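Local coordinates for protein phosphoethanolamine N-methyltransferase 1 (PDB 4KRG) that probably methylates phosphoethanolamine with S-adenosylmethionine as methyl donor, an early step of nematode phosphocholine biosynthesis, at residues 54-58 with 59-63; 193-196 with 197-201; 216-220 with 221-225. All coordinates share one frame; numbering follows the deposited sequence.

Contact 1: residues 54-58 with 59-63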
ATOM      1  N   PRO A  54      -4.441  -9.994  11.175  1.00 17.86           N
ATOM      2  CA  PRO A  54      -5.507 -10.310  12.125  1.00 18.38           C
ATOM      3  C   PRO A  54      -5.028 -11.331  13.157  1.00 17.10           C
ATOM      4  O   PRO A  54      -4.025 -12.010  12.936  1.00 16.69           O
ATOM      5  CB  PRO A  54      -6.608 -10.909  11.242  1.00 22.14           C
ATOM      6  CG  PRO A  54      -5.968 -11.194   9.927  1.00 22.19           C
ATOM      7  CD  PRO A  54      -4.825 -10.270   9.781  1.00 21.15           C
ATOM      8  N   HIS A  55      -5.723 -11.411  14.286  1.00 17.36           N
ATOM      9  CA  HIS A  55      -5.429 -12.430  15.282  1.00 14.02           C
ATOM     10  C   HIS A  55      -5.626 -13.809  14.665  1.00 14.71           C
ATOM     11  O   HIS A  55      -6.505 -14.004  13.824  1.00 15.00           O
ATOM     12  CB  HIS A  55      -6.337 -12.265  16.491  1.00 15.32           C
ATOM     13  CG  HIS A  55      -5.952 -11.130  17.387  1.00 19.11           C
ATOM     14  ND1 HIS A  55      -5.575 -11.314  18.694  1.00 25.64           N
ATOM     15  CD2 HIS A  55      -5.903  -9.795  17.158  1.00 24.41           C
ATOM     16  CE1 HIS A  55      -5.306 -10.142  19.242  1.00 26.91           C
ATOM     17  NE2 HIS A  55      -5.496  -9.204  18.334  1.00 28.68           N
ATOM     18  N   LEU A  56      -4.822 -14.773  15.099  1.00 14.98           N
ATOM     19  CA  LEU A  56      -4.759 -16.066  14.420  1.00 15.71           C
ATOM     20  C   LEU A  56      -5.250 -17.255  15.245  1.00 16.70           C
ATOM     21  O   LEU A  56      -5.097 -18.399  14.823  1.00 16.65           O
ATOM     22  CB  LEU A  56      -3.335 -16.327  13.934  1.00 18.28           C
ATOM     23  CG  LEU A  56      -2.738 -15.264  13.007  1.00 17.38           C
ATOM     24  CD1 LEU A  56      -1.281 -15.555  12.748  1.00 21.22           C
ATOM     25  CD2 LEU A  56      -3.503 -15.212  11.701  1.00 16.51           C
ATOM     26  N   THR A  57      -5.846 -16.977  16.404  1.00 16.54           N
ATOM     27  CA  THR A  57      -6.338 -18.016  17.306  1.00 16.10           C
ATOM     28  C   THR A  57      -7.255 -18.992  16.554  1.00 16.47           C
ATOM     29  O   THR A  57      -8.221 -18.572  15.911  1.00 16.68           O
ATOM     30  CB  THR A  57      -7.100 -17.389  18.488  1.00 18.94           C
ATOM     31  OG1 THR A  57      -6.408 -16.213  18.930  1.00 23.16           O
ATOM     32  CG2 THR A  57      -7.224 -18.375  19.643  1.00 22.84           C
ATOM     33  N   ASN A  58      -6.916 -20.284  16.620  1.00 16.97           N
ATOM     34  CA  ASN A  58      -7.680 -21.367  15.994  1.00 19.53           C
ATOM     35  C   ASN A  58      -7.623 -21.413  14.469  1.00 20.24           C
ATOM     36  O   ASN A  58      -8.322 -22.208  13.839  1.00 23.17           O
ATOM     37  CB  ASN A  58      -9.136 -21.367  16.455  1.00 19.46           C
ATOM     38  CG  ASN A  58      -9.281 -21.692  17.918  1.00 22.00           C
ATOM     39  OD1 ASN A  58      -8.349 -22.187  18.553  1.00 24.19           O
ATOM     40  ND2 ASN A  58     -10.460 -21.423  18.464  1.00 24.62           N
ATOM     41  N   LYS A  59      -6.776 -20.582  13.880  1.00 17.74           N
ATOM     42  CA  LYS A  59      -6.721 -20.485  12.431  1.00 17.95           C
ATOM     43  C   LYS A  59      -5.558 -21.269  11.829  1.00 16.71           C
ATOM     44  O   LYS A  59      -4.531 -21.467  12.476  1.00 15.57           O
ATOM     45  CB  LYS A  59      -6.703 -19.009  12.002  1.00 18.37           C
ATOM     46  CG  LYS A  59      -8.022 -18.304  12.325  1.00 18.54           C
ATOM     47  CD  LYS A  59      -7.981 -16.798  12.112  1.00 21.28           C
ATOM     48  CE  LYS A  59      -9.304 -16.164  12.550  1.00 23.84           C
ATOM     49  NZ  LYS A  59      -9.111 -15.019  13.481  1.00 24.74           N
ATOM     50  N   ASP A  60      -5.748 -21.721  10.592  1.00 16.32           N
ATOM     51  CA  ASP A  60      -4.714 -22.403   9.825  1.00 15.86           C
ATOM     52  C   ASP A  60      -4.035 -21.421   8.864  1.00 13.42           C
ATOM     53  O   ASP A  60      -4.704 -20.710   8.119  1.00 14.47           O
ATOM     54  CB  ASP A  60      -5.317 -23.581   9.041  1.00 18.45           C
ATOM     55  CG  ASP A  60      -6.001 -24.601   9.942  1.00 19.58           C
ATOM     56  OD1 ASP A  60      -5.591 -24.727  11.109  1.00 20.66           O
ATOM     57  OD2 ASP A  60      -6.954 -25.272   9.486  1.00 21.22           O
ATOM     58  N   VAL A  61      -2.708 -21.403   8.883  1.00 13.43           N
ATOM     59  CA  VAL A  61      -1.922 -20.446   8.111  1.00 12.93           C
ATOM     60  C   VAL A  61      -0.950 -21.172   7.191  1.00 15.31           C
ATOM     61  O   VAL A  61      -0.382 -22.195   7.565  1.00 13.40           O
ATOM     62  CB  VAL A  61      -1.104 -19.522   9.046  1.00 13.60           C
ATOM     63  CG1 VAL A  61      -0.346 -18.483   8.250  1.00 15.67           C
ATOM     64  CG2 VAL A  61      -2.005 -18.850  10.063  1.00 15.64           C
ATOM     65  N   VAL A  62      -0.763 -20.661   5.978  1.00 14.20           N
ATOM     66  CA  VAL A  62       0.304 -21.168   5.130  1.00 13.08           C
ATOM     67  C   VAL A  62       1.289 -20.042   4.855  1.00 15.12           C
ATOM     68  O   VAL A  62       0.908 -18.984   4.353  1.00 16.91           O
ATOM     69  CB  VAL A  62      -0.216 -21.820   3.819  1.00 16.37           C
ATOM     70  CG1 VAL A  62      -1.065 -20.855   3.014  1.00 16.66           C
ATOM     71  CG2 VAL A  62       0.950 -22.333   2.985  1.00 21.56           C
ATOM     72  N   ASP A  63       2.547 -20.260   5.235  1.00 14.45           N
ATOM     73  CA  ASP A  63       3.605 -19.265   5.056  1.00 12.22           C
ATOM     74  C   ASP A  63       4.466 -19.726   3.896  1.00 14.40           C
ATOM     75  O   ASP A  63       5.268 -20.645   4.044  1.00 16.36           O
ATOM     76  CB  ASP A  63       4.428 -19.121   6.343  1.00 14.97           C
ATOM     77  CG  ASP A  63       5.601 -18.153   6.204  1.00 20.41           C
ATOM     78  OD1 ASP A  63       5.735 -17.464   5.164  1.00 21.82           O
ATOM     79  OD2 ASP A  63       6.401 -18.070   7.164  1.00 22.56           O
TER
HETATM   80  O   HOH W   1      -9.667 -16.573  15.802  1.00 24.94           O
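Lys-59 NZ is gripped from two directions: it donates to His-55 O at 2.8 Å and to a water, also at 2.8 Å, which in turn donates to Thr-57 O. The chain between is a type II beta turn running from Leu-56 to Lys-59, which delivers the polypeptide into strand 60-64 of the Rossmann-like methyltransferase domain. Closing the turn, Lys-59 N bonds to Leu-56 O at 2.9 Å. The lysine thus holds the turn twice, with its amide at the neck and its ammonium one residue further back. Its CG stands beside the backbone N (chi1 -67°), and the extended chain then lies along the turn, CD 3.6 Å from His-55 O, before a bend at the last torsion (chi4 129°) brings NZ over that oxygen, above the carbonyl plane and not on a lone pair. The backbone carbonyls of His-55 and Thr-57 thereby share one ammonium, directly and through water. Beyond the turn, Asp-60 turns its carboxylate to Arg-80 in a salt bridge. On the buried side Leu-56 and Val-61 both pack on Leu-124 of strand 122-126, and they meet each other through methyl groups, Leu-56 CD2 lying 4.3 Å from Val-61 CG2.

Contact 2: residues 193-196 with 197-201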
ATOM      1  N   ILE A 193      -1.906  -3.522  -6.241  1.00 16.53           N
ATOM      2  CA  ILE A 193      -3.230  -3.120  -5.758  1.00 14.74           C
ATOM      3  C   ILE A 193      -4.303  -3.351  -6.824  1.00 15.65           C
ATOM      4  O   ILE A 193      -5.337  -3.952  -6.548  1.00 17.19           O
ATOM      5  CB  ILE A 193      -3.267  -1.641  -5.318  1.00 14.88           C
ATOM      6  CG1 ILE A 193      -2.218  -1.369  -4.238  1.00 12.42           C
ATOM      7  CG2 ILE A 193      -4.653  -1.273  -4.815  1.00 14.80           C
ATOM      8  CD1 ILE A 193      -1.908   0.113  -4.056  1.00 12.56           C
ATOM      9  N   LYS A 194      -4.046  -2.894  -8.044  1.00 15.49           N
ATOM     10  CA  LYS A 194      -5.018  -3.040  -9.126  1.00 17.50           C
ATOM     11  C   LYS A 194      -5.283  -4.499  -9.484  1.00 16.95           C
ATOM     12  O   LYS A 194      -6.424  -4.878  -9.728  1.00 18.90           O
ATOM     13  CB  LYS A 194      -4.602  -2.230 -10.358  1.00 18.47           C
ATOM     14  CG  LYS A 194      -4.657  -0.717 -10.137  1.00 16.88           C
ATOM     15  CD  LYS A 194      -4.463   0.076 -11.425  1.00 19.39           C
ATOM     16  CE  LYS A 194      -5.696   0.032 -12.315  1.00 24.02           C
ATOM     17  NZ  LYS A 194      -6.900   0.555 -11.617  1.00 26.50           N
ATOM     18  N   LEU A 195      -4.237  -5.318  -9.505  1.00 16.90           N
ATOM     19  CA  LEU A 195      -4.419  -6.739  -9.803  1.00 19.03           C
ATOM     20  C   LEU A 195      -5.321  -7.386  -8.766  1.00 19.35           C
ATOM     21  O   LEU A 195      -6.245  -8.103  -9.105  1.00 21.64           O
ATOM     22  CB  LEU A 195      -3.080  -7.473  -9.865  1.00 17.07           C
ATOM     23  CG  LEU A 195      -3.195  -8.993 -10.032  1.00 17.33           C
ATOM     24  CD1 LEU A 195      -4.025  -9.338 -11.258  1.00 21.76           C
ATOM     25  CD2 LEU A 195      -1.830  -9.640 -10.120  1.00 17.47           C
ATOM     26  N   LEU A 196      -5.054  -7.104  -7.501  1.00 17.93           N
ATOM     27  CA  LEU A 196      -5.837  -7.670  -6.417  1.00 18.44           C
ATOM     28  C   LEU A 196      -7.315  -7.303  -6.536  1.00 20.29           C
ATOM     29  O   LEU A 196      -8.190  -8.158  -6.400  1.00 21.96           O
ATOM     30  CB  LEU A 196      -5.256  -7.230  -5.070  1.00 15.84           C
ATOM     31  CG  LEU A 196      -3.913  -7.873  -4.703  1.00 13.82           C
ATOM     32  CD1 LEU A 196      -3.186  -7.072  -3.628  1.00 14.26           C
ATOM     33  CD2 LEU A 196      -4.140  -9.295  -4.228  1.00 17.30           C
ATOM     34  N   ARG A 197      -7.583  -6.033  -6.820  1.00 20.98           N
ATOM     35  CA  ARG A 197      -8.952  -5.537  -6.925  1.00 21.36           C
ATOM     36  C   ARG A 197      -9.664  -6.087  -8.156  1.00 23.95           C
ATOM     37  O   ARG A 197     -10.886  -6.204  -8.170  1.00 27.71           O
ATOM     38  CB  ARG A 197      -8.976  -4.002  -6.947  1.00 19.30           C
ATOM     39  CG  ARG A 197      -8.469  -3.340  -5.669  1.00 18.66           C
ATOM     40  CD  ARG A 197      -8.603  -1.829  -5.742  1.00 19.30           C
ATOM     41  NE  ARG A 197      -9.999  -1.404  -5.674  1.00 22.00           N
ATOM     42  CZ  ARG A 197     -10.441  -0.198  -6.017  1.00 23.93           C
ATOM     43  NH1 ARG A 197      -9.602   0.716  -6.480  1.00 22.25           N
ATOM     44  NH2 ARG A 197     -11.730   0.090  -5.911  1.00 26.62           N
ATOM     45  N   ALA A 198      -8.898  -6.433  -9.184  1.00 23.84           N
ATOM     46  CA  ALA A 198      -9.476  -6.899 -10.444  1.00 24.97           C
ATOM     47  C   ALA A 198     -10.002  -8.328 -10.364  1.00 24.83           C
ATOM     48  O   ALA A 198     -11.020  -8.650 -10.976  1.00 30.05           O
ATOM     49  CB  ALA A 198      -8.462  -6.784 -11.574  1.00 23.93           C
ATOM     50  N   ILE A 199      -9.294  -9.179  -9.627  1.00 20.62           N
ATOM     51  CA  ILE A 199      -9.578 -10.613  -9.605  1.00 20.31           C
ATOM     52  C   ILE A 199     -11.036 -10.947  -9.273  1.00 21.78           C
ATOM     53  O   ILE A 199     -11.611 -10.424  -8.315  1.00 24.27           O
ATOM     54  CB  ILE A 199      -8.622 -11.363  -8.638  1.00 22.89           C
ATOM     55  CG1 ILE A 199      -7.230 -11.479  -9.257  1.00 21.57           C
ATOM     56  CG2 ILE A 199      -9.144 -12.759  -8.311  1.00 22.52           C
ATOM     57  CD1 ILE A 199      -6.171 -11.992  -8.301  1.00 22.15           C
ATOM     58  N   ARG A 200     -11.624 -11.806 -10.100  1.00 24.16           N
ATOM     59  CA  ARG A 200     -12.932 -12.389  -9.843  1.00 23.80           C
ATOM     60  C   ARG A 200     -12.790 -13.884 -10.062  1.00 27.35           C
ATOM     61  O   ARG A 200     -12.497 -14.322 -11.172  1.00 30.54           O
ATOM     62  CB  ARG A 200     -13.972 -11.829 -10.810  1.00 24.53           C
ATOM     63  CG  ARG A 200     -14.213 -10.339 -10.686  1.00 25.44           C
ATOM     64  CD  ARG A 200     -14.765  -9.993  -9.326  1.00 25.97           C
ATOM     65  NE  ARG A 200     -15.041  -8.568  -9.204  1.00 28.91           N
ATOM     66  CZ  ARG A 200     -14.130  -7.656  -8.890  1.00 27.17           C
ATOM     67  NH1 ARG A 200     -12.873  -8.012  -8.665  1.00 24.68           N
ATOM     68  NH2 ARG A 200     -14.482  -6.383  -8.805  1.00 32.11           N
ATOM     69  N   TYR A 201     -12.996 -14.663  -9.007  1.00 27.45           N
ATOM     70  CA  TYR A 201     -12.812 -16.110  -9.069  1.00 26.91           C
ATOM     71  C   TYR A 201     -14.104 -16.864  -8.782  1.00 26.52           C
ATOM     72  O   TYR A 201     -14.752 -16.626  -7.760  1.00 26.59           O
ATOM     73  CB  TYR A 201     -11.744 -16.529  -8.058  1.00 26.66           C
ATOM     74  CG  TYR A 201     -11.572 -18.024  -7.882  1.00 29.22           C
ATOM     75  CD1 TYR A 201     -10.750 -18.748  -8.728  1.00 28.01           C
ATOM     76  CD2 TYR A 201     -12.219 -18.709  -6.851  1.00 30.31           C
ATOM     77  CE1 TYR A 201     -10.585 -20.113  -8.565  1.00 30.57           C
ATOM     78  CE2 TYR A 201     -12.057 -20.075  -6.682  1.00 29.51           C
ATOM     79  CZ  TYR A 201     -11.242 -20.768  -7.541  1.00 29.16           C
ATOM     80  OH  TYR A 201     -11.076 -22.122  -7.379  1.00 30.78           O
TER
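Ile-193 and Arg-197 lie side by side and point the same way, one turn apart on the C-terminal end of helix 189-198, a helix that runs almost directly into strand 200-202. Contact is made by the aliphatic part of the arginine: its CD sits 4.1 Å from Ile-193 CG2, and its CG rests 3.3 Å from Ile-193 O. A bend at chi3 (71°) then carries the guanidinium off the isoleucine towards Glu-332 and Glu-356, with which it forms salt bridges. Leu-195 and Ile-199, also four residues apart, meet through methyl and methylene, Leu-195 CD1 4.3 Å from Ile-199 CG1; both also pack against Leu-143 of helix 136-149. Ile-199 is the first residue to leave helical geometry, yet its N still bonds to Leu-195 O at 3.3 Å, the last rung of the helical ladder across this junction. Arg-200 folds back over the end of the helix, while its NE is held by Asp-244 in a salt bridge. Its NH1 meets two carbonyl oxygens that lie close to the guanidinium plane: Ile-199 O at 2.7 Å, approached from above the carbonyl plane, and Arg-197 O, also at 2.7 Å, with a nearly straight N-H...O angle of 173°.

Contact 3: residues 216-220 with 221-225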
ATOM      1  N   SER A 216      -2.919  -0.260   1.684  1.00 12.86           N
ATOM      2  CA  SER A 216      -1.554  -0.325   1.192  1.00 12.57           C
ATOM      3  C   SER A 216      -0.711   0.580   2.086  1.00 14.78           C
ATOM      4  O   SER A 216      -1.037   1.752   2.275  1.00 15.05           O
ATOM      5  CB  SER A 216      -1.484   0.169  -0.249  1.00 13.97           C
ATOM      6  OG  SER A 216      -0.188  -0.016  -0.787  1.00 13.05           O
ATOM      7  N   CYS A 217       0.372   0.045   2.633  1.00 13.22           N
ATOM      8  CA  CYS A 217       1.191   0.793   3.578  1.00 11.60           C
ATOM      9  C   CYS A 217       2.651   0.523   3.303  1.00 11.10           C
ATOM     10  O   CYS A 217       2.995  -0.526   2.777  1.00 11.47           O
ATOM     11  CB  CYS A 217       0.876   0.362   5.009  1.00 13.75           C
ATOM     12  SG  CYS A 217      -0.769   0.779   5.611  1.00 17.48           S
ATOM     13  N   SER A 218       3.498   1.475   3.665  1.00  9.79           N
ATOM     14  CA  SER A 218       4.944   1.321   3.577  1.00 10.43           C
ATOM     15  C   SER A 218       5.430   0.746   4.898  1.00 14.50           C
ATOM     16  O   SER A 218       4.989   1.169   5.966  1.00 16.43           O
ATOM     17  CB  SER A 218       5.614   2.679   3.370  1.00 10.03           C
ATOM     18  OG  SER A 218       5.170   3.323   2.198  1.00 13.29           O
ATOM     19  N   VAL A 219       6.344  -0.210   4.835  1.00 11.65           N
ATOM     20  CA  VAL A 219       6.865  -0.832   6.043  1.00 11.65           C
ATOM     21  C   VAL A 219       7.673   0.201   6.825  1.00 13.06           C
ATOM     22  O   VAL A 219       8.663   0.729   6.308  1.00 13.73           O
ATOM     23  CB  VAL A 219       7.754  -2.027   5.680  1.00 12.09           C
ATOM     24  CG1 VAL A 219       8.353  -2.651   6.933  1.00 14.86           C
ATOM     25  CG2 VAL A 219       6.957  -3.051   4.889  1.00 10.05           C
ATOM     26  N   PRO A 220       7.240   0.518   8.063  1.00 13.55           N
ATOM     27  CA  PRO A 220       7.841   1.594   8.868  1.00 14.59           C
ATOM     28  C   PRO A 220       9.356   1.510   9.034  1.00 12.45           C
ATOM     29  O   PRO A 220      10.038   2.523   8.872  1.00 14.80           O
ATOM     30  CB  PRO A 220       7.139   1.445  10.223  1.00 16.37           C
ATOM     31  CG  PRO A 220       5.805   0.907   9.865  1.00 16.15           C
ATOM     32  CD  PRO A 220       6.044  -0.041   8.721  1.00 14.56           C
ATOM     33  N   THR A 221       9.872   0.325   9.339  1.00 12.19           N
ATOM     34  CA  THR A 221      11.312   0.114   9.494  1.00 14.43           C
ATOM     35  C   THR A 221      12.137   0.525   8.270  1.00 15.74           C
ATOM     36  O   THR A 221      13.251   1.037   8.401  1.00 17.11           O
ATOM     37  CB  THR A 221      11.597  -1.355   9.822  1.00 15.34           C
ATOM     38  OG1 THR A 221      10.931  -1.696  11.041  1.00 18.62           O
ATOM     39  CG2 THR A 221      13.085  -1.608   9.972  1.00 16.16           C
ATOM     40  N   TYR A 222      11.596   0.294   7.080  1.00 14.83           N
ATOM     41  CA  TYR A 222      12.313   0.646   5.860  1.00 15.25           C
ATOM     42  C   TYR A 222      12.281   2.133   5.545  1.00 17.16           C
ATOM     43  O   TYR A 222      13.159   2.644   4.855  1.00 19.16           O
ATOM     44  CB  TYR A 222      11.864  -0.216   4.682  1.00 13.51           C
ATOM     45  CG  TYR A 222      12.644  -1.502   4.648  1.00 14.42           C
ATOM     46  CD1 TYR A 222      13.814  -1.598   3.916  1.00 16.29           C
ATOM     47  CD2 TYR A 222      12.247  -2.601   5.395  1.00 15.03           C
ATOM     48  CE1 TYR A 222      14.555  -2.757   3.899  1.00 18.69           C
ATOM     49  CE2 TYR A 222      12.984  -3.776   5.387  1.00 16.01           C
ATOM     50  CZ  TYR A 222      14.136  -3.846   4.634  1.00 17.26           C
ATOM     51  OH  TYR A 222      14.878  -4.999   4.611  1.00 18.77           O
ATOM     52  N   ILE A 223      11.289   2.838   6.068  1.00 14.51           N
ATOM     53  CA  ILE A 223      11.323   4.287   5.965  1.00 15.62           C
ATOM     54  C   ILE A 223      12.339   4.836   6.962  1.00 17.01           C
ATOM     55  O   ILE A 223      13.225   5.606   6.587  1.00 19.72           O
ATOM     56  CB  ILE A 223       9.949   4.917   6.203  1.00 14.26           C
ATOM     57  CG1 ILE A 223       8.995   4.528   5.072  1.00 12.75           C
ATOM     58  CG2 ILE A 223      10.075   6.437   6.302  1.00 15.89           C
ATOM     59  CD1 ILE A 223       7.579   4.995   5.285  1.00 11.97           C
ATOM     60  N   ARG A 224      12.233   4.427   8.226  1.00 14.44           N
ATOM     61  CA  ARG A 224      13.066   5.019   9.273  1.00 17.01           C
ATOM     62  C   ARG A 224      14.543   4.757   9.074  1.00 19.22           C
ATOM     63  O   ARG A 224      15.369   5.645   9.277  1.00 19.80           O
ATOM     64  CB  ARG A 224      12.668   4.511  10.657  1.00 17.84           C
ATOM     65  CG  ARG A 224      11.300   4.946  11.120  1.00 19.36           C
ATOM     66  CD  ARG A 224      11.170   4.724  12.615  1.00 20.81           C
ATOM     67  NE  ARG A 224      11.633   3.402  13.017  1.00 20.46           N
ATOM     68  CZ  ARG A 224      10.891   2.305  12.920  1.00 20.82           C
ATOM     69  NH1 ARG A 224       9.664   2.387  12.427  1.00 18.79           N
ATOM     70  NH2 ARG A 224      11.370   1.132  13.313  1.00 21.39           N
ATOM     71  N   ARG A 225      14.882   3.536   8.683  1.00 18.66           N
ATOM     72  CA  ARG A 225      16.281   3.129   8.640  1.00 19.81           C
ATOM     73  C   ARG A 225      16.883   3.041   7.247  1.00 23.01           C
ATOM     74  O   ARG A 225      18.100   3.049   7.102  1.00 27.44           O
ATOM     75  CB  ARG A 225      16.463   1.810   9.388  1.00 21.13           C
ATOM     76  CG  ARG A 225      16.038   1.918  10.831  1.00 24.76           C
ATOM     77  CD  ARG A 225      16.276   0.648  11.604  1.00 33.80           C
ATOM     78  NE  ARG A 225      15.945   0.834  13.016  1.00 44.49           N
ATOM     79  CZ  ARG A 225      16.776   0.592  14.025  1.00 53.62           C
ATOM     80  NH1 ARG A 225      17.993   0.125  13.786  1.00 57.64           N
ATOM     81  NH2 ARG A 225      16.384   0.800  15.276  1.00 55.99           N
TER
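The Tyr-222 ring receives Val-219 at its edge, near the ring plane, where Val-219 CG1 stands 4.2 Å from Tyr-222 CD2; the two side chains run alongside each other in the same direction. The second flat group, the Arg-224 guanidinium, is likewise approached at its edge, with Pro-220 CB 3.5 Å from Arg-224 NH1. Both meetings belong to the N-terminal turn of helix 220-226, whose N-cap position is filled by Val-219 and whose first residue is Pro-220. Proline suits the first position, where no N-H is needed for a helical bond.

Arg-224 CG, set beside the backbone N by chi1 (-67°), passes 3.5 Å from Pro-220 O, and the bend at chi3 (-47°) brings the guanidinium back to Pro-220. Two donors meet that same oxygen: Arg-224 N makes a nearly straight bond to it at 3.0 Å, with an N-H...O angle of 170°, and Ile-223 N a weak one. Val-219 O also has two donors, Tyr-222 N and Ile-223 N, both bonds weak. Ile-223 reaches back past the cap to the end of the strand: its CD1 touches Ser-218 CB at 3.6 Å, while Ser-218 OG is hydrogen-bonded to Trp-229 O.

At this junction strand 208-218 gives way to a short helix, set against helix 38-50 and strands 231-240 and 350-354. Thr-221 OG1 bonds to Asp-48 and Ser-44 of helix 38-50, and Tyr-222 packs against Asp-45 as well as the substrate-pocket residues Trp-129 and Ser-166. Val-219 lies against Gln-231 of strand 231-240, and Ile-223 against Arg-351 of strand 350-354.

In the fold
The three contacts follow one another along the chain, each at a place where secondary structure begins or changes: a loop entering a strand, a helix entering a strand, and a strand entering a helix. Contacts 2 and 3, their centres 24 Å apart, touch where Ile-193 CD1 lies 3.7 Å from Ser-216 OG. Strands 200-202 and 208-218 pair antiparallel. Contact 1 stands clear of both, its nearest atoms about 14 Å from contact 2 and about 12 Å from contact 3. The Tyr-222 side chain of contact 3 is about 6 Å from bound phosphoethanolamine, the Ile-193 side chain of contact 2 about 8 Å from a sodium ion, and the Val-61 side chain of contact 1 about 12 Å from S-adenosylhomocysteine.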